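Local coordinates for protein FMN Adenylyltransferase (Candida glabrata, PDB 3FWK) that catalyses the transfer of the adenylyl group of ATP to FMN, the step that forms FAD, at residues C14-S19 with N258-N263; S135-D140 with E152-V157; I181-T184 with P189-Y192. All coordinates share one frame; numbering follows the deposited sequence. Where two conformers were deposited one is given.

Interaction 1: residues C14-S19 with N258-N263; sequences CYNLTS and NRYKHN
Tyr260 lays the flat of its ring against helix 7-23, over the backbone and CB of Leu17 and with its tip beside Asn16. Residues 258-263 form the loop that follows helix 253-257, packed here on the N-terminal helix 7-23, and Leu17 and Tyr260 are the residues whose CA atoms come nearest, 6.3 Å apart. The CB of Tyr260 points at the helix, and with CG anti to the backbone N (chi1 -172°) the ring carries on in that direction until it lies on the helix surface. Tyr260 CG is the first ring atom to meet it, 3.7 Å from Leu17 CB. That methylene sits almost over the middle of the ring, its CB 3.7 Å from the centroid and 12° off the normal, a CH-pi contact. Further out, Tyr260 CD1 and CE1 pass over Leu17 CA, each at 3.7 Å, while Tyr260 CE2 on the other edge keeps a looser contact with Leu17 CB. Tyr260 CZ lies above the N-CA bond of Leu17, and the hydroxyl ends against a methylene, with Tyr260 OH 3.3 Å from Asn16 CB. Leu17 turns its own branch onward to Phe208 and Ser212 of helix 202-212, a helix the Tyr260 side chain also touches at Tyr211. The backbone of Tyr260 is tied to the same region through Tyr211 and Asn213. Between the two segments the contact is thus dispersion and CH-pi attraction, governed by the shape of the ring and the helix surface rather than by directed polar bonds.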
loop_
_atom_site.group_PDB
_atom_site.type_symbol
_atom_site.label_atom_id
_atom_site.label_comp_id
_atom_site.label_asym_id
_atom_site.label_seq_id
_atom_site.Cartn_x
_atom_site.Cartn_y
_atom_site.Cartn_z
ATOM N N CYS A 14 -11.721 -6.287 -6.596
ATOM C CA CYS A 14 -11.477 -5.368 -5.475
ATOM C C CYS A 14 -12.789 -4.842 -4.907
ATOM O O CYS A 14 -12.939 -4.689 -3.692
ATOM C CB CYS A 14 -10.602 -4.212 -5.927
ATOM S SG CYS A 14 -8.855 -4.767 -6.146
ATOM N N TYR A 15 -13.743 -4.572 -5.795
ATOM C CA TYR A 15 -15.092 -4.212 -5.345
ATOM C C TYR A 15 -15.717 -5.306 -4.494
ATOM O O TYR A 15 -16.319 -5.042 -3.441
ATOM C CB TYR A 15 -15.946 -3.873 -6.549
ATOM C CG TYR A 15 -17.364 -3.544 -6.139
ATOM C CD1 TYR A 15 -17.665 -2.299 -5.597
ATOM C CD2 TYR A 15 -18.388 -4.490 -6.268
ATOM C CE1 TYR A 15 -18.962 -1.988 -5.189
ATOM C CE2 TYR A 15 -19.699 -4.188 -5.865
ATOM C CZ TYR A 15 -19.936 -2.945 -5.330
ATOM O OH TYR A 15 -21.229 -2.633 -4.924
ATOM N N ASN A 16 -15.608 -6.546 -4.950
ATOM C CA ASN A 16 -16.196 -7.642 -4.221
ATOM C C ASN A 16 -15.546 -7.903 -2.874
ATOM O O ASN A 16 -16.239 -8.102 -1.885
ATOM C CB ASN A 16 -16.164 -8.894 -5.093
ATOM C CG ASN A 16 -17.141 -8.818 -6.265
ATOM O OD1 ASN A 16 -18.121 -8.108 -6.263
ATOM N ND2 ASN A 16 -16.838 -9.624 -7.303
ATOM N N LEU A 17 -14.215 -7.854 -2.789
ATOM C CA LEU A 17 -13.584 -8.105 -1.501
ATOM C C LEU A 17 -13.835 -6.936 -0.539
ATOM O O LEU A 17 -13.982 -7.142 0.667
ATOM C CB LEU A 17 -12.098 -8.502 -1.621
ATOM C CG LEU A 17 -11.117 -7.434 -2.083
ATOM C CD1 LEU A 17 -10.625 -6.627 -0.849
ATOM C CD2 LEU A 17 -9.922 -8.081 -2.783
ATOM N N THR A 18 -13.901 -5.709 -1.066
ATOM C CA THR A 18 -14.169 -4.538 -0.220
ATOM C C THR A 18 -15.610 -4.601 0.327
ATOM O O THR A 18 -15.854 -4.385 1.520
ATOM C CB THR A 18 -13.892 -3.245 -0.986
ATOM O OG1 THR A 18 -12.496 -3.238 -1.405
ATOM C CG2 THR A 18 -14.140 -2.026 -0.119
ATOM N N SER A 19 -16.541 -4.925 -0.549
ATOM C CA SER A 19 -17.923 -5.109 -0.136
ATOM C C SER A 19 -18.065 -6.223 0.901
ATOM O O SER A 19 -18.826 -6.100 1.865
ATOM C CB SER A 19 -18.760 -5.429 -1.370
ATOM O OG SER A 19 -18.872 -4.339 -2.248
ATOM N N ASN A 258 -10.560 -16.182 7.990
ATOM C CA ASN A 258 -11.770 -16.032 7.183
ATOM C C ASN A 258 -11.539 -15.125 5.992
ATOM O O ASN A 258 -12.458 -14.465 5.477
ATOM C CB ASN A 258 -12.884 -15.466 8.052
ATOM C CG ASN A 258 -13.187 -16.377 9.202
ATOM O OD1 ASN A 258 -12.654 -16.245 10.320
ATOM N ND2 ASN A 258 -13.977 -17.362 8.926
ATOM N N ARG A 259 -10.290 -15.081 5.543
ATOM C CA ARG A 259 -9.920 -14.172 4.457
ATOM C C ARG A 259 -10.682 -14.465 3.156
ATOM O O ARG A 259 -11.218 -15.576 2.954
ATOM C CB ARG A 259 -8.414 -14.164 4.244
ATOM C CG ARG A 259 -7.859 -15.460 3.739
ATOM C CD ARG A 259 -6.352 -15.412 3.855
ATOM N NE ARG A 259 -5.721 -16.617 3.370
ATOM C CZ ARG A 259 -4.403 -16.756 3.256
ATOM N NH1 ARG A 259 -3.570 -15.812 3.676
ATOM N NH2 ARG A 259 -3.906 -17.870 2.736
ATOM N N TYR A 260 -10.759 -13.468 2.296
ATOM C CA TYR A 260 -11.571 -13.512 1.110
ATOM C C TYR A 260 -11.150 -14.691 0.216
ATOM O O TYR A 260 -9.988 -14.906 -0.093
ATOM C CB TYR A 260 -11.435 -12.200 0.338
ATOM C CG TYR A 260 -12.386 -12.085 -0.815
ATOM C CD1 TYR A 260 -13.724 -11.739 -0.603
ATOM C CD2 TYR A 260 -11.968 -12.355 -2.110
ATOM C CE1 TYR A 260 -14.629 -11.641 -1.660
ATOM C CE2 TYR A 260 -12.861 -12.272 -3.184
ATOM C CZ TYR A 260 -14.188 -11.913 -2.939
ATOM O OH TYR A 260 -15.101 -11.800 -3.964
ATOM N N LYS A 261 -12.135 -15.471 -0.177
ATOM C CA LYS A 261 -11.890 -16.602 -1.070
ATOM C C LYS A 261 -11.959 -16.218 -2.538
ATOM O O LYS A 261 -12.965 -15.722 -3.018
ATOM C CB LYS A 261 -12.928 -17.695 -0.816
ATOM C CG LYS A 261 -12.945 -18.229 0.603
ATOM C CD LYS A 261 -14.034 -19.300 0.763
ATOM C CE LYS A 261 -14.805 -19.118 2.048
ATOM N NZ LYS A 261 -15.777 -18.001 1.894
ATOM N N HIS A 262 -10.881 -16.520 -3.231
ATOM C CA HIS A 262 -10.781 -16.259 -4.663
ATOM C C HIS A 262 -11.386 -17.389 -5.474
ATOM O O HIS A 262 -11.794 -18.430 -4.950
ATOM C CB HIS A 262 -9.332 -16.133 -5.082
ATOM C CG HIS A 262 -8.607 -14.989 -4.445
ATOM N ND1 HIS A 262 -8.824 -13.670 -4.788
ATOM C CD2 HIS A 262 -7.609 -14.983 -3.530
ATOM C CE1 HIS A 262 -8.003 -12.901 -4.084
ATOM N NE2 HIS A 262 -7.270 -13.674 -3.306
ATOM N N ASN A 263 -11.386 -17.186 -6.774
ATOM C CA ASN A 263 -11.933 -18.159 -7.693
ATOM C C ASN A 263 -10.880 -18.419 -8.766
ATOM O O ASN A 263 -9.707 -18.037 -8.615
ATOM C CB ASN A 263 -13.236 -17.583 -8.245
ATOM C CG ASN A 263 -13.019 -16.326 -9.076
ATOM O OD1 ASN A 263 -11.978 -16.182 -9.726
ATOM N ND2 ASN A 263 -13.996 -15.408 -9.063
#

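Interaction 2: residues S135-D140 with E152-V157; sequences SLYESD and ETFLQV
Tyr137, on the edge strand 134-138, offers one face of its ring to Phe154 of helix 147-157, and the edge of the phenylalanine meets it there. The pair is T-shaped, with centroids 5.4 Å apart and planes at 67°. Phe154 CD1 does the touching: it stands 3.7 Å from Tyr137 CD2, over the face but displaced toward the rim on the CD2-CE2 side. Both aromatic residues have extended first torsions, CG anti to the backbone N (chi1 173° in Tyr137). In the tyrosine this sends the ring from the strand across to the helix; in the phenylalanine it lets the ring reach down into the interior, where it also meets Val110 and the ring of Phe158. Two smaller side chains complete the contact. Thr153 has its methyl anti to the backbone N, and CG2 approaches the phenol end of the tyrosine, 3.6 Å from Tyr137 OH. The threonine hydroxyl, on the other branch, makes a weak hydrogen bond back to Glu149 O, one turn earlier. Val157, one turn further along, brings CG2 obliquely to Tyr137 CE1 at a looser 4.2 Å. The tyrosine therefore rests on three residues of one helix face, i, i+1 and i+4, and is partly exposed at the margin of the sheet. The axes of strand 135-138 and helix segment 152-157 approach to 10.4 Å, their directions 134° from each other. Here an aromatic pair fills part of the interface, and a helix packed on the parallel part of the sheet is the layered alpha/beta arrangement of a Rossmann-like fold.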
loop_
_atom_site.group_PDB
_atom_site.type_symbol
_atom_site.label_atom_id
_atom_site.label_comp_id
_atom_site.label_asym_id
_atom_site.label_seq_id
_atom_site.Cartn_x
_atom_site.Cartn_y
_atom_site.Cartn_z
ATOM N N SER A 135 -0.275 0.335 -15.820
ATOM C CA SER A 135 0.665 0.877 -16.816
ATOM C C SER A 135 1.699 1.651 -16.041
ATOM O O SER A 135 1.459 2.791 -15.622
ATOM C CB SER A 135 0.036 1.779 -17.840
ATOM O OG SER A 135 1.110 2.162 -18.685
ATOM N N LEU A 136 2.809 0.993 -15.768
ATOM C CA LEU A 136 3.791 1.477 -14.835
ATOM C C LEU A 136 4.814 2.379 -15.529
ATOM O O LEU A 136 5.417 2.011 -16.519
ATOM C CB LEU A 136 4.484 0.269 -14.251
ATOM C CG LEU A 136 5.623 0.482 -13.305
ATOM C CD1 LEU A 136 5.056 1.194 -12.111
ATOM C CD2 LEU A 136 6.309 -0.853 -12.938
ATOM N N TYR A 137 5.000 3.560 -14.958
ATOM C CA TYR A 137 6.138 4.445 -15.210
ATOM C C TYR A 137 7.003 4.452 -13.958
ATOM O O TYR A 137 6.492 4.640 -12.851
ATOM C CB TYR A 137 5.671 5.850 -15.508
ATOM C CG TYR A 137 6.803 6.881 -15.605
ATOM C CD1 TYR A 137 7.343 7.248 -16.839
ATOM C CD2 TYR A 137 7.319 7.501 -14.461
ATOM C CE1 TYR A 137 8.333 8.225 -16.916
ATOM C CE2 TYR A 137 8.317 8.456 -14.533
ATOM C CZ TYR A 137 8.832 8.800 -15.767
ATOM O OH TYR A 137 9.808 9.773 -15.848
ATOM N N GLU A 138 8.306 4.276 -14.127
ATOM C CA GLU A 138 9.258 4.360 -13.008
ATOM C C GLU A 138 10.228 5.495 -13.280
ATOM O O GLU A 138 10.757 5.610 -14.401
ATOM C CB GLU A 138 10.078 3.035 -12.846
ATOM C CG GLU A 138 9.202 1.819 -12.538
ATOM C CD GLU A 138 9.996 0.626 -12.062
ATOM O OE1 GLU A 138 11.214 0.597 -12.313
ATOM O OE2 GLU A 138 9.421 -0.289 -11.417
ATOM N N SER A 139 10.491 6.327 -12.274
ATOM C CA SER A 139 11.592 7.268 -12.367
ATOM C C SER A 139 12.910 6.511 -12.424
ATOM O O SER A 139 12.987 5.305 -12.133
ATOM C CB SER A 139 11.553 8.257 -11.201
ATOM O OG SER A 139 11.916 7.601 -9.991
ATOM N N ASP A 140 13.973 7.225 -12.742
ATOM C CA ASP A 140 15.242 6.558 -12.965
ATOM C C ASP A 140 16.013 6.413 -11.675
ATOM O O ASP A 140 16.501 7.405 -11.143
ATOM C CB ASP A 140 16.068 7.371 -13.947
ATOM C CG ASP A 140 17.360 6.711 -14.301
ATOM O OD1 ASP A 140 17.783 5.645 -13.791
ATOM O OD2 ASP A 140 17.999 7.306 -15.208
ATOM N N GLU A 152 8.581 16.179 -11.747
ATOM C CA GLU A 152 8.621 17.151 -12.856
ATOM C C GLU A 152 8.884 16.446 -14.174
ATOM O O GLU A 152 8.238 16.738 -15.192
ATOM C CB GLU A 152 9.679 18.216 -12.584
ATOM C CG GLU A 152 9.836 19.200 -13.730
ATOM C CD GLU A 152 8.528 19.885 -14.098
ATOM O OE1 GLU A 152 7.795 20.325 -13.169
ATOM O OE2 GLU A 152 8.238 19.969 -15.325
ATOM N N THR A 153 9.815 15.496 -14.165
ATOM C CA THR A 153 10.084 14.712 -15.361
ATOM C C THR A 153 8.883 13.881 -15.783
ATOM O O THR A 153 8.532 13.820 -16.970
ATOM C CB THR A 153 11.332 13.839 -15.158
ATOM O OG1 THR A 153 12.438 14.711 -14.926
ATOM C CG2 THR A 153 11.562 12.918 -16.358
ATOM N N PHE A 154 8.214 13.273 -14.812
ATOM C CA PHE A 154 6.986 12.544 -15.067
ATOM C C PHE A 154 5.932 13.410 -15.751
ATOM O O PHE A 154 5.312 12.995 -16.728
ATOM C CB PHE A 154 6.459 11.988 -13.741
ATOM C CG PHE A 154 5.089 11.454 -13.846
ATOM C CD1 PHE A 154 4.865 10.212 -14.365
ATOM C CD2 PHE A 154 4.004 12.234 -13.455
ATOM C CE1 PHE A 154 3.553 9.697 -14.482
ATOM C CE2 PHE A 154 2.701 11.761 -13.579
ATOM C CZ PHE A 154 2.471 10.508 -14.052
ATOM N N LEU A 155 5.750 14.628 -15.277
ATOM C CA LEU A 155 4.741 15.498 -15.889
ATOM C C LEU A 155 5.116 15.916 -17.330
ATOM O O LEU A 155 4.217 16.063 -18.178
ATOM C CB LEU A 155 4.445 16.699 -14.978
ATOM C CG LEU A 155 3.110 16.762 -14.212
ATOM C CD1 LEU A 155 1.924 17.004 -15.162
ATOM C CD2 LEU A 155 2.885 15.533 -13.313
ATOM N N GLN A 156 6.415 15.995 -17.645
ATOM C CA GLN A 156 6.844 16.233 -19.050
ATOM C C GLN A 156 6.442 15.064 -19.953
ATOM O O GLN A 156 6.103 15.266 -21.119
ATOM C CB GLN A 156 8.363 16.427 -19.130
ATOM C CG GLN A 156 8.875 17.707 -18.495
ATOM C CD GLN A 156 10.421 17.749 -18.357
ATOM O OE1 GLN A 156 11.117 16.744 -18.575
ATOM N NE2 GLN A 156 10.949 18.914 -17.969
ATOM N N VAL A 157 6.490 13.842 -19.432
ATOM C CA VAL A 157 6.083 12.668 -20.187
ATOM C C VAL A 157 4.573 12.603 -20.287
ATOM O O VAL A 157 4.037 12.248 -21.334
ATOM C CB VAL A 157 6.687 11.380 -19.578
ATOM C CG1 VAL A 157 6.282 10.129 -20.360
ATOM C CG2 VAL A 157 8.229 11.509 -19.522
#

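Interaction 3: residues I181-T184 with P189-Y192; sequences IQKT and PDFY
Tyr192, Thr184 and Lys183 carry most of this contact, the loop end of an antiparallel beta hairpin at the margin of the Rossmann-like sheet, where strand 181-183 turns back toward strand 192-194. Lys183 and Tyr192 are a non-hydrogen-bonded pair with both side chains on one face. The lysine chain runs over the phenol ring: CG lies above its centre, 3.9 Å from the centroid, in a CH-pi contact, and CE reaches Tyr192 OH. Ile181 CG2 touches the same ring obliquely at CD1, while the ring also meets Trp54 and a bound beta-D-glucopyranose. A bend at chi4 (-85°) turns Lys183 NZ toward Asp190, where a long salt bridge to OD1 is supplemented by two waters, each accepting from NZ, one donating to OD1, the other to OD2. Thr184 holds the returning chain by two bonds, one from backbone and one from side chain. Its N donates to Phe191 O at 3.0 Å, almost in line with the carbonyl. Its hydroxyl lies between backbone N and carbonyl carbon (chi1 51°), from where OG1 donates to Pro189 O at 2.8 Å. The same torsion leaves the methyl pressed on the phenylalanine ring, Thr184 CG2 3.4 Å from the Phe191 centroid.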
loop_
_atom_site.group_PDB
_atom_site.type_symbol
_atom_site.label_atom_id
_atom_site.label_comp_id
_atom_site.label_asym_id
_atom_site.label_seq_id
_atom_site.Cartn_x
_atom_site.Cartn_y
_atom_site.Cartn_z
ATOM N N ILE A 181 -7.785 16.471 -0.576
ATOM C CA ILE A 181 -7.611 17.116 -1.894
ATOM C C ILE A 181 -6.758 18.351 -1.638
ATOM O O ILE A 181 -7.140 19.212 -0.845
ATOM C CB ILE A 181 -8.955 17.499 -2.491
ATOM C CG1 ILE A 181 -9.648 16.226 -2.985
ATOM C CG2 ILE A 181 -8.744 18.344 -3.761
ATOM C CD1 ILE A 181 -11.110 16.420 -3.351
ATOM N N GLN A 182 -5.592 18.429 -2.269
ATOM C CA GLN A 182 -4.614 19.431 -1.871
ATOM C C GLN A 182 -3.617 19.673 -3.009
ATOM O O GLN A 182 -2.914 18.734 -3.431
ATOM C CB GLN A 182 -3.818 18.853 -0.662
ATOM C CG GLN A 182 -2.832 19.802 -0.025
ATOM C CD GLN A 182 -2.162 19.186 1.180
ATOM O OE1 GLN A 182 -2.412 18.030 1.558
ATOM N NE2 GLN A 182 -1.379 20.018 1.886
ATOM N N LYS A 183 -3.486 20.899 -3.494
ATOM C CA LYS A 183 -2.485 21.167 -4.539
ATOM C C LYS A 183 -1.091 20.865 -4.009
ATOM O O LYS A 183 -0.795 20.944 -2.808
ATOM C CB LYS A 183 -2.587 22.624 -5.027
ATOM C CG LYS A 183 -3.695 22.832 -6.004
ATOM C CD LYS A 183 -3.707 24.247 -6.557
ATOM C CE LYS A 183 -4.824 24.492 -7.519
ATOM N NZ LYS A 183 -4.466 24.086 -8.865
ATOM N N THR A 184 -0.193 20.533 -4.951
ATOM C CA THR A 184 1.202 20.254 -4.633
ATOM C C THR A 184 1.945 21.491 -4.137
ATOM O O THR A 184 1.506 22.637 -4.329
ATOM C CB THR A 184 1.939 19.743 -5.889
ATOM O OG1 THR A 184 1.668 20.665 -6.944
ATOM C CG2 THR A 184 1.485 18.362 -6.268
ATOM N N PRO A 189 5.720 19.802 -9.889
ATOM C CA PRO A 189 4.776 20.071 -10.948
ATOM C C PRO A 189 3.415 20.396 -10.327
ATOM O O PRO A 189 3.096 19.955 -9.210
ATOM C CB PRO A 189 4.718 18.755 -11.717
ATOM C CG PRO A 189 5.147 17.723 -10.728
ATOM C CD PRO A 189 6.219 18.403 -9.930
ATOM N N ASP A 190 2.599 21.123 -11.068
ATOM C CA ASP A 190 1.312 21.582 -10.581
ATOM C C ASP A 190 0.278 20.497 -10.787
ATOM O O ASP A 190 -0.148 20.258 -11.915
ATOM C CB ASP A 190 0.966 22.840 -11.396
ATOM C CG ASP A 190 -0.388 23.389 -11.056
ATOM O OD1 ASP A 190 -1.016 22.920 -10.082
ATOM O OD2 ASP A 190 -0.826 24.302 -11.785
ATOM N N PHE A 191 -0.118 19.816 -9.713
ATOM C CA PHE A 191 -1.239 18.910 -9.777
ATOM C C PHE A 191 -1.965 18.934 -8.436
ATOM O O PHE A 191 -1.447 19.470 -7.453
ATOM C CB PHE A 191 -0.836 17.486 -10.285
ATOM C CG PHE A 191 0.224 16.769 -9.460
ATOM C CD1 PHE A 191 1.564 16.675 -9.883
ATOM C CD2 PHE A 191 -0.162 16.048 -8.324
ATOM C CE1 PHE A 191 2.515 15.969 -9.088
ATOM C CE2 PHE A 191 0.775 15.346 -7.549
ATOM C CZ PHE A 191 2.115 15.314 -7.935
ATOM N N TYR A 192 -3.157 18.341 -8.407
ATOM C CA TYR A 192 -3.834 18.090 -7.125
ATOM C C TYR A 192 -3.371 16.740 -6.578
ATOM O O TYR A 192 -3.365 15.724 -7.303
ATOM C CB TYR A 192 -5.345 18.019 -7.343
ATOM C CG TYR A 192 -6.032 19.354 -7.286
ATOM C CD1 TYR A 192 -6.466 19.838 -6.058
ATOM C CD2 TYR A 192 -6.281 20.116 -8.433
ATOM C CE1 TYR A 192 -7.140 21.060 -5.941
ATOM C CE2 TYR A 192 -6.982 21.375 -8.337
ATOM C CZ TYR A 192 -7.392 21.798 -7.056
ATOM O OH TYR A 192 -8.052 23.002 -6.902
HETATM O O HOH W 1 -2.281 25.611 -10.020
HETATM O O HOH W 2 -3.241 21.565 -9.507
#

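In the fold
From the N terminus, helix 7-23 supplies the first half of interaction 1, whose partner arrives only after residue 257, so this contact closes a loop of 238 residues that contains the whole sheet. Both other contacts fall within that loop, one after the other and without crossing. Interaction 2 joins edge strand 134-138 to helix 147-157 over a short connection, and interaction 3 then pairs strand 181-183, the opposite edge, with the chain leading into strand 192-194. These two touch: Leu155 of the helix packs on Pro189 and Phe191. Interaction 1 lies apart, its nearest atoms about 14 Å from interaction 2 and about 19 Å from interaction 3.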